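Local coordinates for protein lipoxygenase (Cyanothece sp., PDB 5EK8) that is a non-heme iron lipoxygenase, a 9R-lipoxygenase that probably inserts both atoms of molecular oxygen into its fatty-acid substrate, at residues Q426-T434 against M497-M506; K438-I446 against K454-I462. All coordinates share one frame; numbering follows the deposited sequence.

Contact 1 of 2, residues Q426-T434 against M497-M506; sequences QMCTEVVAT and MPYQPIEGIM
Met497 lays its thioether across the C-terminal end of helix 421-432, its sulfur SD 3.6 Å from Val432 CG1 and its methyl CE 3.9 Å from Thr429 CB. The chain bends at chi3 (78°), which turns CE back over the helix toward Thr429, and it crosses both partners at about a right angle. Just past the last helical turn, Ala433 presents its carbonyl to the loop: Gln500 N gives Ala433 O a weak hydrogen bond, long at 3.4 Å but fairly straight (161°), and Tyr499 CA adds a CH···O contact to the same oxygen. Thr434 OG1 turns back to bond Val431 O, an oxygen that also accepts from Thr434 N, while the other branch of Thr434 faces the loop with CG2 3.7 Å from Ile502 CD1. The contact thus wraps an irregular strap, 497-506, around a helix end in the lipoxygenase catalytic domain; the side chain of Val432 lies about 14 Å from the bound iron. Farther back along the helix, Glu430, extended beyond CG, crosses Glu503 at about a right angle and brings its carboxylate against the Glu503-Gly504 backbone. Gln426 NE2 meets Glu430 OE2 at 2.9 Å from above the carboxylate plane, and Asn281 adds a weak bond to that oxygen. Glu503 OE1 stands 4.2 Å from Glu430 OE2, a like-charge repulsion that these amide donors probably offset in part. Met506 CG packs 3.8 Å from Val431 CG1.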
loop_
_atom_site.group_PDB
_atom_site.type_symbol
_atom_site.label_atom_id
_atom_site.label_comp_id
_atom_site.label_asym_id
_atom_site.label_seq_id
_atom_site.Cartn_x
_atom_site.Cartn_y
_atom_site.Cartn_z
ATOM N N GLN A 426 4.167 13.355 -10.285
ATOM C CA GLN A 426 3.032 13.896 -11.015
ATOM C C GLN A 426 2.091 12.790 -11.481
ATOM O O GLN A 426 0.874 12.966 -11.447
ATOM C CB GLN A 426 3.495 14.722 -12.206
ATOM C CG GLN A 426 2.361 15.338 -12.994
ATOM C CD GLN A 426 2.870 16.101 -14.187
ATOM O OE1 GLN A 426 3.832 16.861 -14.081
ATOM N NE2 GLN A 426 2.244 15.889 -15.341
ATOM N N MET A 427 2.649 11.654 -11.902
ATOM C CA MET A 427 1.810 10.504 -12.242
ATOM C C MET A 427 0.954 10.144 -11.039
ATOM O O MET A 427 -0.283 9.972 -11.139
ATOM C CB MET A 427 2.649 9.294 -12.663
ATOM C CG MET A 427 3.425 9.460 -13.957
ATOM S SD MET A 427 4.371 7.979 -14.380
ATOM C CE MET A 427 3.052 6.824 -14.745
ATOM N N CYS A 428 1.623 10.063 -9.891
ATOM C CA CYS A 428 0.947 9.634 -8.672
ATOM C C CYS A 428 -0.183 10.565 -8.252
ATOM O O CYS A 428 -1.319 10.120 -8.059
ATOM C CB CYS A 428 1.958 9.501 -7.540
ATOM S SG CYS A 428 3.131 8.163 -7.806
ATOM N N THR A 429 0.131 11.850 -8.111
ATOM C CA THR A 429 -0.856 12.856 -7.723
ATOM C C THR A 429 -2.008 12.904 -8.720
ATOM O O THR A 429 -3.180 12.976 -8.321
ATOM C CB THR A 429 -0.229 14.268 -7.602
ATOM O OG1 THR A 429 0.405 14.634 -8.836
ATOM C CG2 THR A 429 0.791 14.311 -6.476
ATOM N N GLU A 430 -1.671 12.856 -10.010
ATOM C CA GLU A 430 -2.681 12.795 -11.065
ATOM C C GLU A 430 -3.709 11.700 -10.805
ATOM O O GLU A 430 -4.905 11.986 -10.700
ATOM C CB GLU A 430 -2.039 12.573 -12.437
ATOM C CG GLU A 430 -1.664 13.853 -13.163
ATOM C CD GLU A 430 -0.864 13.597 -14.428
ATOM O OE1 GLU A 430 -0.785 12.427 -14.857
ATOM O OE2 GLU A 430 -0.310 14.565 -14.995
ATOM N N VAL A 431 -3.268 10.447 -10.691
ATOM C CA VAL A 431 -4.273 9.384 -10.574
ATOM C C VAL A 431 -4.943 9.321 -9.192
ATOM O O VAL A 431 -6.126 8.984 -9.096
ATOM C CB VAL A 431 -3.688 8.003 -10.914
ATOM C CG1 VAL A 431 -3.398 7.923 -12.400
ATOM C CG2 VAL A 431 -2.435 7.721 -10.093
ATOM N N VAL A 432 -4.214 9.657 -8.128
ATOM C CA VAL A 432 -4.786 9.552 -6.783
ATOM C C VAL A 432 -5.835 10.652 -6.587
ATOM O O VAL A 432 -6.779 10.495 -5.811
ATOM C CB VAL A 432 -3.694 9.621 -5.675
ATOM C CG1 VAL A 432 -4.319 9.695 -4.287
ATOM C CG2 VAL A 432 -2.775 8.403 -5.758
ATOM N N ALA A 433 -5.699 11.747 -7.330
ATOM C CA ALA A 433 -6.701 12.809 -7.273
ATOM C C ALA A 433 -8.053 12.389 -7.866
ATOM O O ALA A 433 -9.001 13.173 -7.853
ATOM C CB ALA A 433 -6.189 14.052 -7.979
ATOM N N THR A 434 -8.148 11.159 -8.369
ATOM C CA THR A 434 -9.386 10.680 -8.985
ATOM C C THR A 434 -9.938 9.397 -8.358
ATOM O O THR A 434 -11.021 8.940 -8.730
ATOM C CB THR A 434 -9.194 10.409 -10.489
ATOM O OG1 THR A 434 -8.498 9.167 -10.665
ATOM C CG2 THR A 434 -8.406 11.527 -11.142
ATOM N N MET A 497 -7.240 14.195 -1.332
ATOM C CA MET A 497 -6.773 15.197 -2.275
ATOM C C MET A 497 -7.940 16.016 -2.788
ATOM O O MET A 497 -9.085 15.563 -2.761
ATOM C CB MET A 497 -6.047 14.553 -3.456
ATOM C CG MET A 497 -4.804 13.760 -3.086
ATOM S SD MET A 497 -3.887 13.224 -4.547
ATOM C CE MET A 497 -3.035 14.732 -5.006
ATOM N N PRO A 498 -7.661 17.239 -3.246
ATOM C CA PRO A 498 -8.690 17.926 -4.019
ATOM C C PRO A 498 -8.919 17.195 -5.335
ATOM O O PRO A 498 -7.951 16.888 -6.027
ATOM C CB PRO A 498 -8.095 19.324 -4.242
ATOM C CG PRO A 498 -6.631 19.183 -3.959
ATOM C CD PRO A 498 -6.520 18.112 -2.933
ATOM N N TYR A 499 -10.176 16.918 -5.665
ATOM C CA TYR A 499 -10.516 16.234 -6.909
ATOM C C TYR A 499 -10.068 16.998 -8.147
ATOM O O TYR A 499 -10.201 18.221 -8.232
ATOM C CB TYR A 499 -12.022 15.980 -6.985
ATOM C CG TYR A 499 -12.482 15.373 -8.297
ATOM C CD1 TYR A 499 -12.086 14.092 -8.679
ATOM C CD2 TYR A 499 -13.323 16.073 -9.150
ATOM C CE1 TYR A 499 -12.515 13.537 -9.887
ATOM C CE2 TYR A 499 -13.753 15.528 -10.347
ATOM C CZ TYR A 499 -13.354 14.264 -10.711
ATOM O OH TYR A 499 -13.796 13.749 -11.907
ATOM N N GLN A 500 -9.534 16.247 -9.103
ATOM C CA GLN A 500 -9.066 16.779 -10.373
ATOM C C GLN A 500 -9.320 15.736 -11.444
ATOM O O GLN A 500 -8.704 14.680 -11.423
ATOM C CB GLN A 500 -7.578 17.129 -10.305
ATOM C CG GLN A 500 -6.967 17.583 -11.627
ATOM C CD GLN A 500 -5.450 17.645 -11.568
ATOM O OE1 GLN A 500 -4.779 16.620 -11.413
ATOM N NE2 GLN A 500 -4.902 18.851 -11.683
ATOM N N PRO A 501 -10.249 16.021 -12.369
ATOM C CA PRO A 501 -10.600 15.085 -13.439
ATOM C C PRO A 501 -9.357 14.577 -14.140
ATOM O O PRO A 501 -8.421 15.356 -14.341
ATOM C CB PRO A 501 -11.466 15.931 -14.369
ATOM C CG PRO A 501 -12.137 16.885 -13.451
ATOM C CD PRO A 501 -11.087 17.232 -12.414
ATOM N N ILE A 502 -9.353 13.290 -14.482
ATOM C CA ILE A 502 -8.148 12.611 -14.931
ATOM C C ILE A 502 -7.442 13.335 -16.073
ATOM O O ILE A 502 -8.074 13.918 -16.955
ATOM C CB ILE A 502 -8.451 11.146 -15.355
ATOM C CG1 ILE A 502 -7.166 10.314 -15.361
ATOM C CG2 ILE A 502 -9.163 11.081 -16.700
ATOM C CD1 ILE A 502 -6.399 10.377 -14.061
ATOM N N GLU A 503 -6.116 13.328 -16.005
ATOM C CA GLU A 503 -5.268 13.868 -17.054
ATOM C C GLU A 503 -3.952 13.100 -17.059
ATOM O O GLU A 503 -3.626 12.404 -16.098
ATOM C CB GLU A 503 -5.029 15.368 -16.852
ATOM C CG GLU A 503 -4.456 15.747 -15.496
ATOM C CD GLU A 503 -4.271 17.254 -15.341
ATOM O OE1 GLU A 503 -3.113 17.719 -15.404
ATOM O OE2 GLU A 503 -5.284 17.968 -15.158
ATOM N N GLY A 504 -3.204 13.217 -18.148
ATOM C CA GLY A 504 -1.934 12.531 -18.261
ATOM C C GLY A 504 -2.057 11.187 -18.948
ATOM O O GLY A 504 -2.854 11.018 -19.871
ATOM N N ILE A 505 -1.271 10.223 -18.478
ATOM C CA ILE A 505 -1.135 8.932 -19.144
ATOM C C ILE A 505 -2.406 8.077 -19.081
ATOM O O ILE A 505 -2.652 7.258 -19.969
ATOM C CB ILE A 505 0.057 8.127 -18.550
ATOM C CG1 ILE A 505 0.355 6.894 -19.408
ATOM C CG2 ILE A 505 -0.193 7.751 -17.086
ATOM C CD1 ILE A 505 1.618 6.194 -19.030
ATOM N N MET A 506 -3.223 8.276 -18.051
ATOM C CA MET A 506 -4.419 7.452 -17.871
ATOM C C MET A 506 -5.677 8.115 -18.425
ATOM O O MET A 506 -6.790 7.633 -18.203
ATOM C CB MET A 506 -4.622 7.107 -16.391
ATOM C CG MET A 506 -3.531 6.220 -15.808
ATOM S SD MET A 506 -3.051 4.883 -16.918
ATOM C CE MET A 506 -4.582 3.962 -17.035
#

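Contact 2 of 2, residues K438-I446 against K454-I462; sequences KDWQPRQPI and KAANLYWQI
This is a loop-on-helix contact, apolar at one end and amide-mediated at the other, in which the extended segment 438-446, leading from helix 421-432 toward helix 451-473, runs back over the early turns of the latter. The apolar part centres on Pro442 and Trp460. Pro442 CD stands 3.6 Å from the centroid of the five-membered ring of Trp460 and only 16° off its normal, which defines a CH-pi contact over the face of the indole. The proline ring crosses the indole at about a right angle, and farther round it Pro442 CB meets Ala456 CB at 4.0 Å, one turn earlier in the helix. Trp460 extends toward the loop because its CG lies opposite the backbone N (chi1 -174°). Its outer corner approaches the edge of the Trp440 ring, with the CZ3 atoms of Trp440 and Trp460 3.8 Å apart; the six-membered rings are oblique, their planes at 58°.

Asn457 supplies the polar part with both ends of its amide. Its ND2 makes a bent, weak hydrogen bond to Arg443 O (2.7 Å) and also binds Ala453 O within its own helix, while its OD1 accepts from Gln444 NE2 at 3.0 Å. The Gln444 chain folds over at chi2, bringing its amide back to Asn457 although its CB points away from the helix. Pro445 CG then rests 4.0 Å from Lys454 CG.

Helix 549-574, which carries the iron ligands His570 and Asn574, lies beside the two tryptophans: Gln557 touches Trp460 and donates to Trp440 O, and His561 and His565 meet Trp440 edge-to-face. The side chains of Trp440 and His570 are about 12 Å apart. Arg443 binds Pro260 O; between strands 513-515 and 530-531, Glu520 forms a salt bridge with Arg443 and Gly519 pairs with the Gln441 backbone.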
loop_
_atom_site.group_PDB
_atom_site.type_symbol
_atom_site.label_atom_id
_atom_site.label_comp_id
_atom_site.label_asym_id
_atom_site.label_seq_id
_atom_site.Cartn_x
_atom_site.Cartn_y
_atom_site.Cartn_z
ATOM N N LYS A 438 -16.820 4.957 -4.355
ATOM C CA LYS A 438 -18.227 4.837 -4.740
ATOM C C LYS A 438 -18.438 4.246 -6.129
ATOM O O LYS A 438 -17.747 4.607 -7.084
ATOM C CB LYS A 438 -18.924 6.198 -4.653
ATOM C CG LYS A 438 -20.432 6.078 -4.502
ATOM C CD LYS A 438 -21.100 7.420 -4.278
ATOM C CE LYS A 438 -22.558 7.243 -3.884
ATOM N NZ LYS A 438 -23.241 8.554 -3.716
ATOM N N ASP A 439 -19.404 3.330 -6.214
ATOM C CA ASP A 439 -19.792 2.662 -7.458
ATOM C C ASP A 439 -18.630 1.941 -8.149
ATOM O O ASP A 439 -18.723 1.576 -9.324
ATOM C CB ASP A 439 -20.429 3.664 -8.426
ATOM C CG ASP A 439 -21.902 3.921 -8.125
ATOM O OD1 ASP A 439 -22.355 3.597 -7.005
ATOM O OD2 ASP A 439 -22.605 4.452 -9.015
ATOM N N TRP A 440 -17.542 1.731 -7.416
ATOM C CA TRP A 440 -16.376 1.050 -7.959
ATOM C C TRP A 440 -16.615 -0.458 -8.011
ATOM O O TRP A 440 -17.069 -1.059 -7.037
ATOM C CB TRP A 440 -15.133 1.371 -7.123
ATOM C CG TRP A 440 -13.840 0.944 -7.755
ATOM C CD1 TRP A 440 -12.969 1.730 -8.448
ATOM C CD2 TRP A 440 -13.272 -0.372 -7.745
ATOM N NE1 TRP A 440 -11.892 0.989 -8.869
ATOM C CE2 TRP A 440 -12.055 -0.307 -8.455
ATOM C CE3 TRP A 440 -13.674 -1.598 -7.206
ATOM C CZ2 TRP A 440 -11.239 -1.421 -8.643
ATOM C CZ3 TRP A 440 -12.865 -2.702 -7.395
ATOM C CH2 TRP A 440 -11.659 -2.605 -8.103
ATOM N N GLN A 441 -16.309 -1.060 -9.155
ATOM C CA GLN A 441 -16.424 -2.506 -9.328
ATOM C C GLN A 441 -15.369 -3.001 -10.319
ATOM O O GLN A 441 -14.989 -2.272 -11.237
ATOM C CB GLN A 441 -17.830 -2.885 -9.797
ATOM C CG GLN A 441 -18.243 -2.231 -11.097
ATOM C CD GLN A 441 -19.650 -2.595 -11.511
ATOM O OE1 GLN A 441 -20.309 -3.409 -10.865
ATOM N NE2 GLN A 441 -20.123 -1.987 -12.597
ATOM N N PRO A 442 -14.874 -4.237 -10.126
ATOM C CA PRO A 442 -13.816 -4.782 -10.983
ATOM C C PRO A 442 -14.239 -4.927 -12.442
ATOM O O PRO A 442 -15.422 -5.125 -12.728
ATOM C CB PRO A 442 -13.535 -6.157 -10.365
ATOM C CG PRO A 442 -14.038 -6.068 -8.969
ATOM C CD PRO A 442 -15.231 -5.163 -9.038
ATOM N N ARG A 443 -13.268 -4.825 -13.346
ATOM C CA ARG A 443 -13.504 -4.988 -14.780
ATOM C C ARG A 443 -14.119 -6.346 -15.106
ATOM O O ARG A 443 -14.014 -7.286 -14.320
ATOM C CB ARG A 443 -12.193 -4.818 -15.551
ATOM C CG ARG A 443 -11.177 -5.923 -15.272
ATOM C CD ARG A 443 -9.752 -5.494 -15.614
ATOM N NE ARG A 443 -9.275 -4.424 -14.740
ATOM C CZ ARG A 443 -8.052 -3.903 -14.793
ATOM N NH1 ARG A 443 -7.172 -4.354 -15.678
ATOM N NH2 ARG A 443 -7.703 -2.933 -13.957
ATOM N N GLN A 444 -14.759 -6.449 -16.265
ATOM C CA GLN A 444 -15.321 -7.718 -16.716
ATOM C C GLN A 444 -14.391 -8.405 -17.720
ATOM O O GLN A 444 -13.641 -7.735 -18.434
ATOM C CB GLN A 444 -16.706 -7.501 -17.330
ATOM C CG GLN A 444 -17.758 -7.079 -16.322
ATOM C CD GLN A 444 -17.888 -8.062 -15.173
ATOM O OE1 GLN A 444 -17.793 -9.275 -15.363
ATOM N NE2 GLN A 444 -18.099 -7.541 -13.970
ATOM N N PRO A 445 -14.429 -9.749 -17.765
ATOM C CA PRO A 445 -13.540 -10.526 -18.635
ATOM C C PRO A 445 -13.777 -10.275 -20.118
ATOM O O PRO A 445 -14.886 -10.493 -20.602
ATOM C CB PRO A 445 -13.877 -11.977 -18.274
ATOM C CG PRO A 445 -14.484 -11.907 -16.919
ATOM C CD PRO A 445 -15.248 -10.626 -16.909
ATOM N N ILE A 446 -12.744 -9.823 -20.822
ATOM C CA ILE A 446 -12.806 -9.697 -22.270
ATOM C C ILE A 446 -12.955 -11.065 -22.931
ATOM O O ILE A 446 -13.739 -11.228 -23.865
ATOM C CB ILE A 446 -11.550 -9.015 -22.840
ATOM C CG1 ILE A 446 -11.276 -7.691 -22.127
ATOM C CG2 ILE A 446 -11.690 -8.807 -24.340
ATOM C CD1 ILE A 446 -10.141 -6.909 -22.745
ATOM N N LYS A 454 -11.624 -12.644 -14.322
ATOM C CA LYS A 454 -12.331 -13.755 -13.694
ATOM C C LYS A 454 -12.004 -13.819 -12.198
ATOM O O LYS A 454 -12.905 -13.828 -11.343
ATOM C CB LYS A 454 -11.968 -15.075 -14.385
ATOM C CG LYS A 454 -12.397 -15.149 -15.850
ATOM C CD LYS A 454 -11.561 -16.156 -16.634
ATOM C CE LYS A 454 -12.298 -17.468 -16.868
ATOM N NZ LYS A 454 -13.419 -17.309 -17.838
ATOM N N ALA A 455 -10.707 -13.843 -11.897
ATOM C CA ALA A 455 -10.226 -13.886 -10.518
ATOM C C ALA A 455 -10.811 -12.760 -9.666
ATOM O O ALA A 455 -11.363 -12.992 -8.583
ATOM C CB ALA A 455 -8.713 -13.817 -10.500
ATOM N N ALA A 456 -10.696 -11.543 -10.185
ATOM C CA ALA A 456 -11.140 -10.336 -9.501
ATOM C C ALA A 456 -12.638 -10.350 -9.226
ATOM O O ALA A 456 -13.071 -9.990 -8.135
ATOM C CB ALA A 456 -10.766 -9.107 -10.317
ATOM N N ASN A 457 -13.431 -10.769 -10.206
ATOM C CA ASN A 457 -14.878 -10.818 -10.020
ATOM C C ASN A 457 -15.300 -11.884 -9.010
ATOM O O ASN A 457 -16.188 -11.647 -8.181
ATOM C CB ASN A 457 -15.581 -11.049 -11.355
ATOM C CG ASN A 457 -15.926 -9.751 -12.059
ATOM O OD1 ASN A 457 -16.930 -9.108 -11.742
ATOM N ND2 ASN A 457 -15.093 -9.355 -13.017
ATOM N N LEU A 458 -14.657 -13.049 -9.073
ATOM C CA LEU A 458 -14.898 -14.104 -8.089
ATOM C C LEU A 458 -14.626 -13.589 -6.676
ATOM O O LEU A 458 -15.469 -13.708 -5.766
ATOM C CB LEU A 458 -14.018 -15.317 -8.382
ATOM C CG LEU A 458 -14.611 -16.710 -8.154
ATOM C CD1 LEU A 458 -13.557 -17.763 -8.446
ATOM C CD2 LEU A 458 -15.173 -16.877 -6.744
ATOM N N TYR A 459 -13.445 -12.999 -6.504
ATOM C CA TYR A 459 -13.062 -12.443 -5.211
ATOM C C TYR A 459 -14.039 -11.367 -4.763
ATOM O O TYR A 459 -14.366 -11.266 -3.582
ATOM C CB TYR A 459 -11.648 -11.865 -5.259
ATOM C CG TYR A 459 -11.103 -11.550 -3.889
ATOM C CD1 TYR A 459 -10.947 -12.555 -2.944
ATOM C CD2 TYR A 459 -10.754 -10.252 -3.534
ATOM C CE1 TYR A 459 -10.456 -12.283 -1.688
ATOM C CE2 TYR A 459 -10.260 -9.965 -2.275
ATOM C CZ TYR A 459 -10.113 -10.990 -1.352
ATOM O OH TYR A 459 -9.619 -10.737 -0.089
ATOM N N TRP A 460 -14.504 -10.571 -5.720
ATOM C CA TRP A 460 -15.432 -9.491 -5.440
ATOM C C TRP A 460 -16.737 -10.040 -4.891
ATOM O O TRP A 460 -17.291 -9.487 -3.944
ATOM C CB TRP A 460 -15.690 -8.662 -6.699
ATOM C CG TRP A 460 -16.523 -7.441 -6.452
ATOM C CD1 TRP A 460 -17.831 -7.261 -6.783
ATOM C CD2 TRP A 460 -16.101 -6.231 -5.809
ATOM N NE1 TRP A 460 -18.251 -6.012 -6.395
ATOM C CE2 TRP A 460 -17.207 -5.359 -5.795
ATOM C CE3 TRP A 460 -14.896 -5.801 -5.247
ATOM C CZ2 TRP A 460 -17.145 -4.082 -5.239
ATOM C CZ3 TRP A 460 -14.834 -4.538 -4.697
ATOM C CH2 TRP A 460 -15.952 -3.691 -4.696
ATOM N N GLN A 461 -17.229 -11.125 -5.483
ATOM C CA GLN A 461 -18.462 -11.740 -5.001
ATOM C C GLN A 461 -18.262 -12.328 -3.609
ATOM O O GLN A 461 -19.163 -12.265 -2.758
ATOM C CB GLN A 461 -18.951 -12.813 -5.976
ATOM C CG GLN A 461 -20.096 -12.348 -6.874
ATOM C CD GLN A 461 -19.810 -11.014 -7.556
ATOM O OE1 GLN A 461 -18.954 -10.921 -8.440
ATOM N NE2 GLN A 461 -20.525 -9.972 -7.139
ATOM N N ILE A 462 -17.076 -12.882 -3.369
ATOM C CA ILE A 462 -16.735 -13.345 -2.024
ATOM C C ILE A 462 -16.813 -12.200 -1.009
ATOM O O ILE A 462 -17.427 -12.334 0.056
ATOM C CB ILE A 462 -15.331 -13.965 -1.973
ATOM C CG1 ILE A 462 -15.271 -15.220 -2.843
ATOM C CG2 ILE A 462 -14.963 -14.322 -0.547
ATOM C CD1 ILE A 462 -13.899 -15.837 -2.903
#

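Followed from the N terminus, the chain leaves helix 421-432 through the first segment of contact 1 and enters 438-446 four residues later. Contact 2 closes a short loop here, with seven residues separating its segments before 454-462 on helix 451-473. The chain then passes through helices 475-480 and 482-495 and returns at 497-506, where contact 1 closes a much longer, largely helical excursion of 62 residues. Contact 2 therefore falls wholly within that larger loop, and the two do not cross. Their centres are 23 Å apart: 426-434 against 497-506 ties a helix to the loop before strand 513-515, whereas 438-446 against 454-462 joins a helix to its own lead-in.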